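Local coordinates for protein shikimate kinase (PDB 3VAA) that probably catalyses the ATP-dependent, magnesium-requiring phosphorylation of the 3-hydroxyl group of shikimate in the chorismate pathway, at residues A[31-36]-A[166-171]; A[57-62]-A[92-97]; A[79-84]-A[106-111]; A[86-91]-A[112-117]. One frame throughout, in Å; residues are numbered along the deposited sequence.

Contact 1: A[31-36]-A[166-171]; sequences TGYMGA and PFYTQA
CA of G32 sits over one face of the Y168 ring, toward its rim: 3.9 Å from the centroid and 16° off the normal, a CH-pi contact. Y33, next in the chain, meets the same tyrosine differently. The hydroxyl of Y168 arrives at the edge of the Y33 ring, near its plane, with CD1 of Y33 3.9 Å from OH of Y168, while Y33 CB stands 4.2 Å from Y168 CE2. Y33 places CG anti to its backbone N (chi1 -164°), which carries its ring off toward F156 and L161 of helix 150-168. The chain entering the P-loop is thus packed against that helix, through Y168 at its C-terminal end and through the Y33 ring. Although G32 O is 3.3 Å from Y168 OH, the hydroxyl bonds to G103 O, and G32 O is bonded by K38 NZ. Chemically, the contact is dispersive: Y168 packs on the chain just before the predicted ATP-binding residues while its hydroxyl holds G103, predicted to bind substrate.

Contact 2: A[57-62]-A[92-97]; sequences DWYIEE and AEFENV
Y59 and F94 meet ring to ring near the surface of a P-loop kinase fold, an alpha/beta domain with a parallel sheet of strand order 2-3-1-4-5. The pair joins helix 56-64 to the loop that runs from helix 68-91 into strand 97-100. Starting at CB, Y59 leaves its helix toward that loop, and with CG anti to the backbone N (chi1 -176°) the ring extends outward from the helix. The two long edges of the ring meet different neighbours. CD2 and CE2 pack on V91 and M87 of helix 68-91, whereas CE1, on the other edge, reaches F94: it is 3.8 Å from F94 CZ and 3.9 Å from F94 CE2. Farther out, CZ of Y59 is 4.1 Å from F94 CZ. F94 comes from the opposite direction and offers the edge of its ring to CE1 of Y59. The centroids are 5.8 Å apart and the planes are inclined at 71°, an oblique pairing. F94 also touches I54 of strand 53-55. At the tip, the hydroxyl of Y59 is hydrogen-bonded to OE1 of E90, and the same OH atom lies 3.8 Å from F94 CZ.

Contact 3: A[79-84]-A[106-111]; sequences GFRELE and PCFYDN
The F108 ring is sandwiched: R81 CD sits 3.3 Å above one face, and C107 CB covers the opposite one. R81 continues over the face that its CD covers, its guanidinium plane only 16° from the ring plane and NE 3.2 Å from F108 CE2. A bend at chi2 (-61°) turns the arginine chain across the phenylalanine, bringing the guanidinium over the rim of its ring. At the guanidinium edge, in plane, E84 OE1 receives a nearly straight salt-bridge hydrogen bond from NH1, 2.9 Å long. Y109, also turned toward helix 68-91, brings its hydroxyl to 3.3 Å from E82 CB; at its ring edge a water joins Y109 OH to E82 OE1. A second water donates hydrogen bonds to R81 O and E84 OE1 and accepts one from N111 ND2, joining helix 68-91 to the loop. R81 is a predicted substrate ligand. With F108 over one face and E84 at one edge, its guanidinium is probably limited in rotation, which is consistent with pre-orienting it for the shikimate carboxylate, as in other shikimate kinases.

Contact 4: A[86-91]-A[112-117]; sequences NMLHEV and MEFMNR
H89 and F114 make the tightest part of this helix pair, a face-to-face stack with centroids 3.6 Å apart and planes only 7° from parallel. The small centroid spacing leaves little room for offset: F114 CZ stands over the centre of the imidazole, and CE1 of H89 is 3.5 Å from F114 CE1. F114 gets there by holding CG anti to its backbone N (chi1 175°), which carries the ring toward helix 68-91. The two helical segments run side by side, their axes 11.1 Å apart and 1° from parallel, so the contact is made by side chains reaching across the gap. Toward the sheet the packing is more relaxed. L88 CD1 is 4.0 Å from M115 CG, the two side chains crossing at about a right angle, and L88 CG is 4.2 Å from F114 CD2; both L88 and M115 then rest on F29 of strand 27-31. The outer side is polar. R117 brings NH2 to the edge of the F114 ring, in plane, while its NH1 forms a salt bridge with E113 OE2 within the same helix. H89 NE2 lies 6.3 Å from R117 NH2, without contact. The R117 charge might slightly disfavour protonation of H89, whereas the F114 face would, if anything, stabilise an imidazolium; the two effects oppose each other, and the charge state of H89 remains open.

Overall arrangement
From the N terminus, strand 27-31 leads into the loop of contact 1, whose partner, 166-171, follows with 129 residues in between; the other three contacts all nest inside the loop it closes. Next, 57-62 opens contact 2, closed at 92-97. Before that closure the chain passes 79-84 and 86-91 on helix 68-91, which open contacts 3 and 4; these close at 106-111 and 112-117, so contacts 2, 3 and 4 cross one another. Contact 2 ties helix 56-64 to the approach to strand 97-100, while contacts 3 and 4 fasten helix 68-91 to the loop and helix near 111-118. P106 and M112 in turn pack against 166-171, bringing the crossed set back to contact 1.

Contact 1: A[31-36]-A[166-171]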
loop_
_atom_site.group_PDB
_atom_site.type_symbol
_atom_site.label_atom_id
_atom_site.label_comp_id
_atom_site.label_asym_id
_atom_site.label_seq_id
_atom_site.Cartn_x
_atom_site.Cartn_y
_atom_site.Cartn_z
ATOM N N THR A 31 -0.191 -2.973 2.830
ATOM C CA THR A 31 -0.433 -3.417 1.484
ATOM C C THR A 31 -1.885 -3.120 1.100
ATOM O O THR A 31 -2.762 -2.969 1.968
ATOM C CB THR A 31 -0.182 -4.934 1.327
ATOM O OG1 THR A 31 -1.143 -5.668 2.087
ATOM C CG2 THR A 31 1.268 -5.331 1.777
ATOM N N GLY A 32 -2.144 -3.071 -0.194
ATOM C CA GLY A 32 -3.492 -2.813 -0.679
ATOM C C GLY A 32 -3.462 -2.016 -1.962
ATOM O O GLY A 32 -2.402 -1.615 -2.434
ATOM N N TYR A 33 -4.645 -1.773 -2.522
ATOM C CA TYR A 33 -4.747 -1.113 -3.810
ATOM C C TYR A 33 -4.620 0.390 -3.693
ATOM O O TYR A 33 -4.728 0.937 -2.595
ATOM C CB TYR A 33 -6.114 -1.476 -4.424
ATOM C CG TYR A 33 -6.271 -1.217 -5.902
ATOM C CD1 TYR A 33 -5.427 -1.815 -6.838
ATOM C CD2 TYR A 33 -7.298 -0.398 -6.376
ATOM C CE1 TYR A 33 -5.582 -1.579 -8.193
ATOM C CE2 TYR A 33 -7.469 -0.176 -7.733
ATOM C CZ TYR A 33 -6.607 -0.762 -8.636
ATOM O OH TYR A 33 -6.800 -0.518 -9.974
ATOM N N MET A 34 -4.365 1.053 -4.816
ATOM C CA MET A 34 -4.393 2.513 -4.835
ATOM C C MET A 34 -5.761 2.970 -4.328
ATOM O O MET A 34 -6.810 2.389 -4.679
ATOM C CB MET A 34 -4.162 3.079 -6.245
ATOM C CG MET A 34 -5.132 2.611 -7.297
ATOM S SD MET A 34 -4.889 3.488 -8.852
ATOM C CE MET A 34 -6.016 2.647 -9.937
ATOM N N GLY A 35 -5.748 4.006 -3.494
ATOM C CA GLY A 35 -6.967 4.541 -2.927
ATOM C C GLY A 35 -7.356 3.935 -1.605
ATOM O O GLY A 35 -8.240 4.461 -0.939
ATOM N N ALA A 36 -6.700 2.836 -1.212
ATOM C CA ALA A 36 -7.044 2.139 0.049
ATOM C C ALA A 36 -6.737 2.935 1.308
ATOM O O ALA A 36 -7.350 2.710 2.337
ATOM C CB ALA A 36 -6.357 0.777 0.116
ATOM N N PRO A 166 -5.640 -12.639 -4.457
ATOM C CA PRO A 166 -4.948 -13.840 -3.982
ATOM C C PRO A 166 -3.636 -13.540 -3.244
ATOM O O PRO A 166 -3.134 -14.381 -2.502
ATOM C CB PRO A 166 -4.670 -14.617 -5.266
ATOM C CG PRO A 166 -5.732 -14.177 -6.211
ATOM C CD PRO A 166 -6.024 -12.751 -5.877
ATOM N N PHE A 167 -3.083 -12.352 -3.479
ATOM C CA PHE A 167 -1.845 -11.927 -2.850
ATOM C C PHE A 167 -2.160 -11.085 -1.634
ATOM O O PHE A 167 -1.634 -11.330 -0.538
ATOM C CB PHE A 167 -0.985 -11.161 -3.860
ATOM C CG PHE A 167 -0.611 -11.983 -5.060
ATOM C CD1 PHE A 167 0.386 -12.939 -4.958
ATOM C CD2 PHE A 167 -1.252 -11.814 -6.278
ATOM C CE1 PHE A 167 0.740 -13.708 -6.045
ATOM C CE2 PHE A 167 -0.898 -12.587 -7.371
ATOM C CZ PHE A 167 0.102 -13.532 -7.249
ATOM N N TYR A 168 -3.025 -10.084 -1.812
ATOM C CA TYR A 168 -3.375 -9.229 -0.687
ATOM C C TYR A 168 -3.914 -10.028 0.492
ATOM O O TYR A 168 -3.560 -9.759 1.650
ATOM C CB TYR A 168 -4.425 -8.178 -1.051
ATOM C CG TYR A 168 -4.028 -7.107 -2.037
ATOM C CD1 TYR A 168 -2.688 -6.787 -2.307
ATOM C CD2 TYR A 168 -5.005 -6.342 -2.641
ATOM C CE1 TYR A 168 -2.364 -5.767 -3.197
ATOM C CE2 TYR A 168 -4.681 -5.293 -3.512
ATOM C CZ TYR A 168 -3.371 -5.019 -3.789
ATOM O OH TYR A 168 -3.082 -4.005 -4.677
ATOM N N THR A 169 -4.752 -11.018 0.203
ATOM C CA THR A 169 -5.379 -11.815 1.270
ATOM C C THR A 169 -4.421 -12.755 2.029
ATOM O O THR A 169 -4.829 -13.421 2.965
ATOM C CB THR A 169 -6.615 -12.568 0.735
ATOM O OG1 THR A 169 -6.231 -13.463 -0.323
ATOM C CG2 THR A 169 -7.662 -11.576 0.230
ATOM N N GLN A 170 -3.161 -12.823 1.611
ATOM C CA GLN A 170 -2.158 -13.618 2.314
ATOM C C GLN A 170 -1.538 -12.827 3.469
ATOM O O GLN A 170 -0.770 -13.377 4.253
ATOM C CB GLN A 170 -1.043 -14.065 1.365
ATOM C CG GLN A 170 -1.479 -14.937 0.225
ATOM C CD GLN A 170 -0.338 -15.211 -0.763
ATOM O OE1 GLN A 170 0.848 -15.097 -0.419
ATOM N NE2 GLN A 170 -0.692 -15.569 -1.996
ATOM N N ALA A 171 -1.860 -11.537 3.565
ATOM C CA ALA A 171 -1.370 -10.718 4.660
ATOM C C ALA A 171 -1.799 -11.326 5.998
ATOM O O ALA A 171 -2.920 -11.816 6.135
ATOM C CB ALA A 171 -1.919 -9.284 4.537
#

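Contact 2: A[57-62]-A[92-97]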
loop_
_atom_site.group_PDB
_atom_site.type_symbol
_atom_site.label_atom_id
_atom_site.label_comp_id
_atom_site.label_asym_id
_atom_site.label_seq_id
_atom_site.Cartn_x
_atom_site.Cartn_y
_atom_site.Cartn_z
ATOM N N ASP A 57 7.769 3.413 -2.761
ATOM C CA ASP A 57 7.967 4.131 -4.028
ATOM C C ASP A 57 8.868 5.338 -3.856
ATOM O O ASP A 57 9.705 5.631 -4.735
ATOM C CB ASP A 57 6.647 4.551 -4.641
ATOM C CG ASP A 57 5.886 3.398 -5.261
ATOM O OD1 ASP A 57 6.431 2.276 -5.370
ATOM O OD2 ASP A 57 4.730 3.637 -5.680
ATOM N N TRP A 58 8.697 6.056 -2.745
ATOM C CA TRP A 58 9.566 7.208 -2.456
ATOM C C TRP A 58 10.994 6.720 -2.261
ATOM O O TRP A 58 11.951 7.324 -2.775
ATOM C CB TRP A 58 9.075 7.973 -1.213
ATOM C CG TRP A 58 10.033 9.013 -0.687
ATOM C CD1 TRP A 58 10.125 10.312 -1.081
ATOM C CD2 TRP A 58 11.030 8.829 0.335
ATOM N NE1 TRP A 58 11.125 10.952 -0.378
ATOM C CE2 TRP A 58 11.693 10.066 0.498
ATOM C CE3 TRP A 58 11.428 7.737 1.122
ATOM C CZ2 TRP A 58 12.730 10.248 1.423
ATOM C CZ3 TRP A 58 12.465 7.912 2.036
ATOM C CH2 TRP A 58 13.103 9.166 2.179
ATOM N N TYR A 59 11.141 5.616 -1.524
ATOM C CA TYR A 59 12.472 5.061 -1.248
ATOM C C TYR A 59 13.192 4.682 -2.557
ATOM O O TYR A 59 14.387 4.968 -2.756
ATOM C CB TYR A 59 12.343 3.874 -0.299
ATOM C CG TYR A 59 13.653 3.299 0.126
ATOM C CD1 TYR A 59 14.344 3.830 1.202
ATOM C CD2 TYR A 59 14.221 2.219 -0.551
ATOM C CE1 TYR A 59 15.564 3.308 1.590
ATOM C CE2 TYR A 59 15.424 1.688 -0.160
ATOM C CZ TYR A 59 16.102 2.246 0.910
ATOM O OH TYR A 59 17.321 1.733 1.319
ATOM N N ILE A 60 12.446 4.061 -3.451
ATOM C CA ILE A 60 12.947 3.675 -4.775
ATOM C C ILE A 60 13.453 4.913 -5.542
ATOM O O ILE A 60 14.555 4.903 -6.082
ATOM C CB ILE A 60 11.839 2.975 -5.576
ATOM C CG1 ILE A 60 11.619 1.542 -5.060
ATOM C CG2 ILE A 60 12.190 2.974 -7.079
ATOM C CD1 ILE A 60 10.294 0.867 -5.575
ATOM N N GLU A 61 12.660 5.984 -5.551
ATOM C CA GLU A 61 13.055 7.203 -6.272
ATOM C C GLU A 61 14.299 7.841 -5.680
ATOM O O GLU A 61 15.140 8.389 -6.427
ATOM C CB GLU A 61 11.897 8.208 -6.336
ATOM C CG GLU A 61 10.663 7.645 -7.029
ATOM C CD GLU A 61 9.610 8.695 -7.380
ATOM O OE1 GLU A 61 9.803 9.897 -7.062
ATOM O OE2 GLU A 61 8.604 8.315 -8.025
ATOM N N GLU A 62 14.413 7.805 -4.350
ATOM C CA GLU A 62 15.613 8.331 -3.669
ATOM C C GLU A 62 16.878 7.544 -4.045
ATOM O O GLU A 62 17.948 8.110 -4.224
ATOM C CB GLU A 62 15.450 8.277 -2.150
ATOM C CG GLU A 62 14.481 9.271 -1.574
ATOM C CD GLU A 62 14.955 10.707 -1.670
ATOM O OE1 GLU A 62 14.094 11.603 -1.753
ATOM O OE2 GLU A 62 16.179 10.952 -1.673
ATOM N N ALA A 92 13.200 -3.623 4.604
ATOM C CA ALA A 92 12.827 -4.654 5.571
ATOM C C ALA A 92 13.875 -4.824 6.692
ATOM O O ALA A 92 13.604 -5.483 7.695
ATOM C CB ALA A 92 12.575 -5.967 4.858
ATOM N N GLU A 93 15.059 -4.243 6.511
ATOM C CA GLU A 93 16.097 -4.310 7.532
ATOM C C GLU A 93 15.974 -3.169 8.541
ATOM O O GLU A 93 16.570 -3.234 9.605
ATOM C CB GLU A 93 17.493 -4.349 6.904
ATOM C CG GLU A 93 17.684 -5.524 5.966
ATOM C CD GLU A 93 19.110 -5.663 5.450
ATOM O OE1 GLU A 93 20.040 -5.171 6.115
ATOM O OE2 GLU A 93 19.298 -6.278 4.377
ATOM N N PHE A 94 15.208 -2.126 8.209
ATOM C CA PHE A 94 14.982 -1.018 9.147
ATOM C C PHE A 94 14.156 -1.472 10.359
ATOM O O PHE A 94 13.274 -2.325 10.233
ATOM C CB PHE A 94 14.268 0.170 8.489
ATOM C CG PHE A 94 14.933 0.690 7.241
ATOM C CD1 PHE A 94 16.296 0.532 7.024
ATOM C CD2 PHE A 94 14.195 1.413 6.318
ATOM C CE1 PHE A 94 16.899 1.036 5.873
ATOM C CE2 PHE A 94 14.795 1.939 5.177
ATOM C CZ PHE A 94 16.145 1.745 4.953
ATOM N N GLU A 95 14.449 -0.886 11.517
ATOM C CA GLU A 95 13.742 -1.188 12.763
ATOM C C GLU A 95 12.942 0.033 13.211
ATOM O O GLU A 95 13.399 1.172 13.036
ATOM C CB GLU A 95 14.751 -1.607 13.852
ATOM C CG GLU A 95 15.503 -2.885 13.519
ATOM C CD GLU A 95 16.445 -3.343 14.634
ATOM O OE1 GLU A 95 16.753 -2.542 15.543
ATOM O OE2 GLU A 95 16.887 -4.511 14.582
ATOM N N ASN A 96 11.756 -0.209 13.788
ATOM C CA ASN A 96 10.864 0.855 14.281
ATOM C C ASN A 96 10.434 1.747 13.141
ATOM O O ASN A 96 10.845 2.902 13.038
ATOM C CB ASN A 96 11.528 1.635 15.403
ATOM C CG ASN A 96 11.768 0.782 16.600
ATOM O OD1 ASN A 96 10.894 0.022 17.000
ATOM N ND2 ASN A 96 12.960 0.884 17.183
ATOM N N VAL A 97 9.582 1.183 12.291
ATOM C CA VAL A 97 9.150 1.857 11.094
ATOM C C VAL A 97 7.822 1.297 10.597
ATOM O O VAL A 97 7.464 0.157 10.892
ATOM C CB VAL A 97 10.245 1.681 9.984
ATOM C CG1 VAL A 97 10.428 0.199 9.606
ATOM C CG2 VAL A 97 9.919 2.472 8.773
#

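Contact 3: A[79-84]-A[106-111]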
loop_
_atom_site.group_PDB
_atom_site.type_symbol
_atom_site.label_atom_id
_atom_site.label_comp_id
_atom_site.label_asym_id
_atom_site.label_seq_id
_atom_site.Cartn_x
_atom_site.Cartn_y
_atom_site.Cartn_z
ATOM N N GLY A 79 11.899 -5.515 -15.072
ATOM C CA GLY A 79 13.034 -4.829 -14.475
ATOM C C GLY A 79 12.600 -3.975 -13.304
ATOM O O GLY A 79 13.277 -3.941 -12.264
ATOM N N PHE A 80 11.486 -3.269 -13.446
ATOM C CA PHE A 80 11.005 -2.476 -12.329
ATOM C C PHE A 80 10.635 -3.357 -11.137
ATOM O O PHE A 80 10.944 -3.022 -9.967
ATOM C CB PHE A 80 9.813 -1.603 -12.693
ATOM C CG PHE A 80 9.306 -0.827 -11.524
ATOM C CD1 PHE A 80 9.926 0.345 -11.148
ATOM C CD2 PHE A 80 8.260 -1.300 -10.762
ATOM C CE1 PHE A 80 9.488 1.054 -10.050
ATOM C CE2 PHE A 80 7.810 -0.590 -9.656
ATOM C CZ PHE A 80 8.432 0.587 -9.304
ATOM N N ARG A 81 9.968 -4.480 -11.399
ATOM C CA ARG A 81 9.583 -5.369 -10.293
ATOM C C ARG A 81 10.795 -5.976 -9.569
ATOM O O ARG A 81 10.748 -6.201 -8.359
ATOM C CB ARG A 81 8.620 -6.451 -10.739
ATOM C CG ARG A 81 7.283 -5.899 -11.245
ATOM C CD ARG A 81 6.563 -5.121 -10.164
ATOM N NE ARG A 81 5.345 -4.507 -10.698
ATOM C CZ ARG A 81 4.567 -3.663 -10.039
ATOM N NH1 ARG A 81 4.828 -3.313 -8.785
ATOM N NH2 ARG A 81 3.483 -3.177 -10.632
ATOM N N GLU A 82 11.860 -6.257 -10.316
ATOM C CA GLU A 82 13.115 -6.743 -9.692
ATOM C C GLU A 82 13.687 -5.663 -8.758
ATOM O O GLU A 82 14.061 -5.939 -7.628
ATOM C CB GLU A 82 14.126 -7.103 -10.768
ATOM C CG GLU A 82 15.456 -7.639 -10.265
ATOM C CD GLU A 82 16.381 -7.927 -11.440
ATOM O OE1 GLU A 82 16.252 -9.001 -12.036
ATOM O OE2 GLU A 82 17.224 -7.090 -11.738
ATOM N N LEU A 83 13.732 -4.418 -9.217
ATOM C CA LEU A 83 14.288 -3.371 -8.373
ATOM C C LEU A 83 13.402 -3.099 -7.157
ATOM O O LEU A 83 13.907 -2.850 -6.053
ATOM C CB LEU A 83 14.564 -2.101 -9.175
ATOM C CG LEU A 83 13.577 -1.103 -9.640
ATOM C CD1 LEU A 83 13.130 -0.172 -8.509
ATOM C CD2 LEU A 83 14.330 -0.312 -10.719
ATOM N N GLU A 84 12.081 -3.180 -7.341
ATOM C CA GLU A 84 11.157 -3.005 -6.233
ATOM C C GLU A 84 11.377 -4.086 -5.160
ATOM O O GLU A 84 11.414 -3.804 -3.964
ATOM C CB GLU A 84 9.719 -3.049 -6.743
ATOM C CG GLU A 84 8.647 -2.947 -5.672
ATOM C CD GLU A 84 7.263 -2.992 -6.257
ATOM O OE1 GLU A 84 6.956 -3.972 -6.999
ATOM O OE2 GLU A 84 6.482 -2.032 -5.984
ATOM N N PRO A 106 2.884 -6.785 -3.731
ATOM C CA PRO A 106 2.570 -8.115 -3.203
ATOM C C PRO A 106 2.453 -9.253 -4.218
ATOM O O PRO A 106 2.481 -10.422 -3.820
ATOM C CB PRO A 106 1.196 -7.891 -2.552
ATOM C CG PRO A 106 1.246 -6.498 -2.150
ATOM C CD PRO A 106 1.877 -5.803 -3.298
ATOM N N CYS A 107 2.348 -8.926 -5.505
ATOM C CA CYS A 107 2.114 -9.909 -6.544
ATOM C C CYS A 107 3.347 -10.579 -7.126
ATOM O O CYS A 107 3.206 -11.486 -7.946
ATOM C CB CYS A 107 1.386 -9.258 -7.714
ATOM S SG CYS A 107 -0.150 -8.488 -7.251
ATOM N N PHE A 108 4.526 -10.143 -6.731
ATOM C CA PHE A 108 5.754 -10.620 -7.363
ATOM C C PHE A 108 6.726 -11.270 -6.411
ATOM O O PHE A 108 6.685 -11.030 -5.186
ATOM C CB PHE A 108 6.404 -9.449 -8.085
ATOM C CG PHE A 108 5.529 -8.865 -9.140
ATOM C CD1 PHE A 108 5.425 -9.469 -10.386
ATOM C CD2 PHE A 108 4.768 -7.755 -8.869
ATOM C CE1 PHE A 108 4.588 -8.941 -11.359
ATOM C CE2 PHE A 108 3.921 -7.228 -9.827
ATOM C CZ PHE A 108 3.828 -7.817 -11.061
ATOM N N TYR A 109 7.613 -12.091 -6.988
ATOM C CA TYR A 109 8.632 -12.822 -6.221
ATOM C C TYR A 109 7.978 -13.504 -5.024
ATOM O O TYR A 109 6.862 -14.029 -5.162
ATOM C CB TYR A 109 9.780 -11.868 -5.828
ATOM C CG TYR A 109 10.523 -11.341 -7.041
ATOM C CD1 TYR A 109 11.568 -12.071 -7.607
ATOM C CD2 TYR A 109 10.180 -10.142 -7.635
ATOM C CE1 TYR A 109 12.235 -11.613 -8.733
ATOM C CE2 TYR A 109 10.832 -9.681 -8.774
ATOM C CZ TYR A 109 11.862 -10.411 -9.308
ATOM O OH TYR A 109 12.524 -9.965 -10.417
ATOM N N ASP A 110 8.656 -13.530 -3.869
ATOM C CA ASP A 110 8.051 -14.020 -2.624
ATOM C C ASP A 110 7.774 -12.802 -1.728
ATOM O O ASP A 110 7.811 -12.899 -0.499
ATOM C CB ASP A 110 9.011 -14.974 -1.893
ATOM C CG ASP A 110 10.354 -14.322 -1.549
ATOM O OD1 ASP A 110 10.696 -13.268 -2.150
ATOM O OD2 ASP A 110 11.080 -14.887 -0.685
ATOM N N ASN A 111 7.469 -11.661 -2.340
ATOM C CA ASN A 111 7.326 -10.403 -1.582
ATOM C C ASN A 111 6.358 -10.476 -0.404
ATOM O O ASN A 111 6.663 -9.960 0.668
ATOM C CB ASN A 111 6.912 -9.264 -2.514
ATOM C CG ASN A 111 8.037 -8.798 -3.458
ATOM O OD1 ASN A 111 9.192 -9.236 -3.378
ATOM N ND2 ASN A 111 7.680 -7.883 -4.372
HETATM O O HOH W 1 8.315 -6.543 -6.824
HETATM O O HOH W 2 14.739 -11.176 -11.601
#

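Contact 4: A[86-91]-A[112-117]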
loop_
_atom_site.group_PDB
_atom_site.type_symbol
_atom_site.label_atom_id
_atom_site.label_comp_id
_atom_site.label_asym_id
_atom_site.label_seq_id
_atom_site.Cartn_x
_atom_site.Cartn_y
_atom_site.Cartn_z
ATOM N N ASN A 86 14.156 -5.737 -4.635
ATOM C CA ASN A 86 15.417 -5.451 -3.990
ATOM C C ASN A 86 15.307 -4.315 -2.961
ATOM O O ASN A 86 15.884 -4.390 -1.885
ATOM C CB ASN A 86 16.495 -5.154 -5.033
ATOM C CG ASN A 86 16.855 -6.359 -5.850
ATOM O OD1 ASN A 86 16.751 -7.502 -5.370
ATOM N ND2 ASN A 86 17.374 -6.125 -7.071
ATOM N N MET A 87 14.524 -3.280 -3.270
ATOM C CA MET A 87 14.360 -2.189 -2.342
ATOM C C MET A 87 13.486 -2.611 -1.139
ATOM O O MET A 87 13.726 -2.162 -0.005
ATOM C CB MET A 87 13.807 -0.951 -3.049
ATOM C CG MET A 87 14.782 -0.302 -4.047
ATOM S SD MET A 87 16.430 0.023 -3.391
ATOM C CE MET A 87 17.341 -1.492 -3.830
ATOM N N LEU A 88 12.507 -3.464 -1.372
ATOM C CA LEU A 88 11.707 -4.052 -0.287
ATOM C C LEU A 88 12.657 -4.759 0.692
ATOM O O LEU A 88 12.529 -4.609 1.911
ATOM C CB LEU A 88 10.688 -5.044 -0.826
ATOM C CG LEU A 88 9.851 -5.814 0.205
ATOM C CD1 LEU A 88 9.069 -4.834 1.098
ATOM C CD2 LEU A 88 8.893 -6.803 -0.499
ATOM N N HIS A 89 13.630 -5.516 0.169
ATOM C CA HIS A 89 14.588 -6.193 1.034
ATOM C C HIS A 89 15.456 -5.224 1.826
ATOM O O HIS A 89 15.837 -5.523 2.953
ATOM C CB HIS A 89 15.391 -7.238 0.244
ATOM C CG HIS A 89 14.597 -8.462 -0.063
ATOM N ND1 HIS A 89 14.960 -9.712 0.383
ATOM C CD2 HIS A 89 13.395 -8.616 -0.671
ATOM C CE1 HIS A 89 14.052 -10.594 0.003
ATOM N NE2 HIS A 89 13.090 -9.958 -0.638
ATOM N N GLU A 90 15.771 -4.076 1.250
ATOM C CA GLU A 90 16.534 -3.071 1.969
ATOM C C GLU A 90 15.727 -2.454 3.115
ATOM O O GLU A 90 16.222 -2.353 4.242
ATOM C CB GLU A 90 17.019 -1.964 1.036
ATOM C CG GLU A 90 18.107 -2.382 0.091
ATOM C CD GLU A 90 18.835 -1.197 -0.524
ATOM O OE1 GLU A 90 18.478 -0.041 -0.210
ATOM O OE2 GLU A 90 19.765 -1.403 -1.324
ATOM N N VAL A 91 14.483 -2.043 2.828
ATOM C CA VAL A 91 13.682 -1.366 3.868
ATOM C C VAL A 91 13.274 -2.350 4.947
ATOM O O VAL A 91 13.031 -1.964 6.089
ATOM C CB VAL A 91 12.450 -0.599 3.291
ATOM C CG1 VAL A 91 12.918 0.474 2.277
ATOM C CG2 VAL A 91 11.446 -1.523 2.649
ATOM N N MET A 112 5.197 -11.098 -0.602
ATOM C CA MET A 112 4.207 -11.170 0.477
ATOM C C MET A 112 4.701 -12.098 1.575
ATOM O O MET A 112 4.631 -11.762 2.751
ATOM C CB MET A 112 2.833 -11.611 -0.025
ATOM C CG MET A 112 1.724 -11.588 1.078
ATOM S SD MET A 112 1.498 -9.977 1.879
ATOM C CE MET A 112 1.603 -9.152 0.424
ATOM N N GLU A 113 5.237 -13.250 1.186
ATOM C CA GLU A 113 5.745 -14.216 2.142
ATOM C C GLU A 113 6.905 -13.583 2.925
ATOM O O GLU A 113 7.032 -13.771 4.143
ATOM C CB GLU A 113 6.165 -15.476 1.393
ATOM C CG GLU A 113 6.819 -16.553 2.204
ATOM C CD GLU A 113 7.348 -17.669 1.308
ATOM O OE1 GLU A 113 6.560 -18.560 0.932
ATOM O OE2 GLU A 113 8.555 -17.648 0.981
ATOM N N PHE A 114 7.729 -12.804 2.225
ATOM C CA PHE A 114 8.869 -12.138 2.836
ATOM C C PHE A 114 8.443 -11.084 3.846
ATOM O O PHE A 114 8.948 -11.041 4.983
ATOM C CB PHE A 114 9.786 -11.583 1.753
ATOM C CG PHE A 114 10.922 -10.766 2.287
ATOM C CD1 PHE A 114 12.029 -11.384 2.847
ATOM C CD2 PHE A 114 10.891 -9.392 2.202
ATOM C CE1 PHE A 114 13.085 -10.618 3.352
ATOM C CE2 PHE A 114 11.931 -8.610 2.687
ATOM C CZ PHE A 114 13.040 -9.233 3.255
ATOM N N MET A 115 7.473 -10.264 3.470
ATOM C CA MET A 115 6.930 -9.282 4.385
ATOM C C MET A 115 6.314 -9.995 5.610
ATOM O O MET A 115 6.542 -9.576 6.745
ATOM C CB MET A 115 5.891 -8.409 3.680
ATOM C CG MET A 115 6.519 -7.377 2.774
ATOM S SD MET A 115 5.352 -6.204 2.076
ATOM C CE MET A 115 4.623 -7.127 0.746
ATOM N N ASN A 116 5.565 -11.076 5.384
ATOM C CA ASN A 116 4.981 -11.812 6.505
ATOM C C ASN A 116 6.045 -12.291 7.513
ATOM O O ASN A 116 5.833 -12.210 8.720
ATOM C CB ASN A 116 4.110 -12.992 6.018
ATOM C CG ASN A 116 2.684 -12.569 5.646
ATOM O OD1 ASN A 116 2.126 -11.648 6.238
ATOM N ND2 ASN A 116 2.069 -13.304 4.729
ATOM N N ARG A 117 7.178 -12.775 7.013
ATOM C CA ARG A 117 8.266 -13.274 7.869
ATOM C C ARG A 117 9.048 -12.189 8.591
ATOM O O ARG A 117 9.583 -12.437 9.673
ATOM C CB ARG A 117 9.295 -14.069 7.063
ATOM C CG ARG A 117 8.799 -15.332 6.411
ATOM C CD ARG A 117 9.984 -16.235 6.007
ATOM N NE ARG A 117 10.973 -15.563 5.162
ATOM C CZ ARG A 117 10.954 -15.544 3.830
ATOM N NH1 ARG A 117 9.983 -16.148 3.152
ATOM N NH2 ARG A 117 11.910 -14.902 3.168
#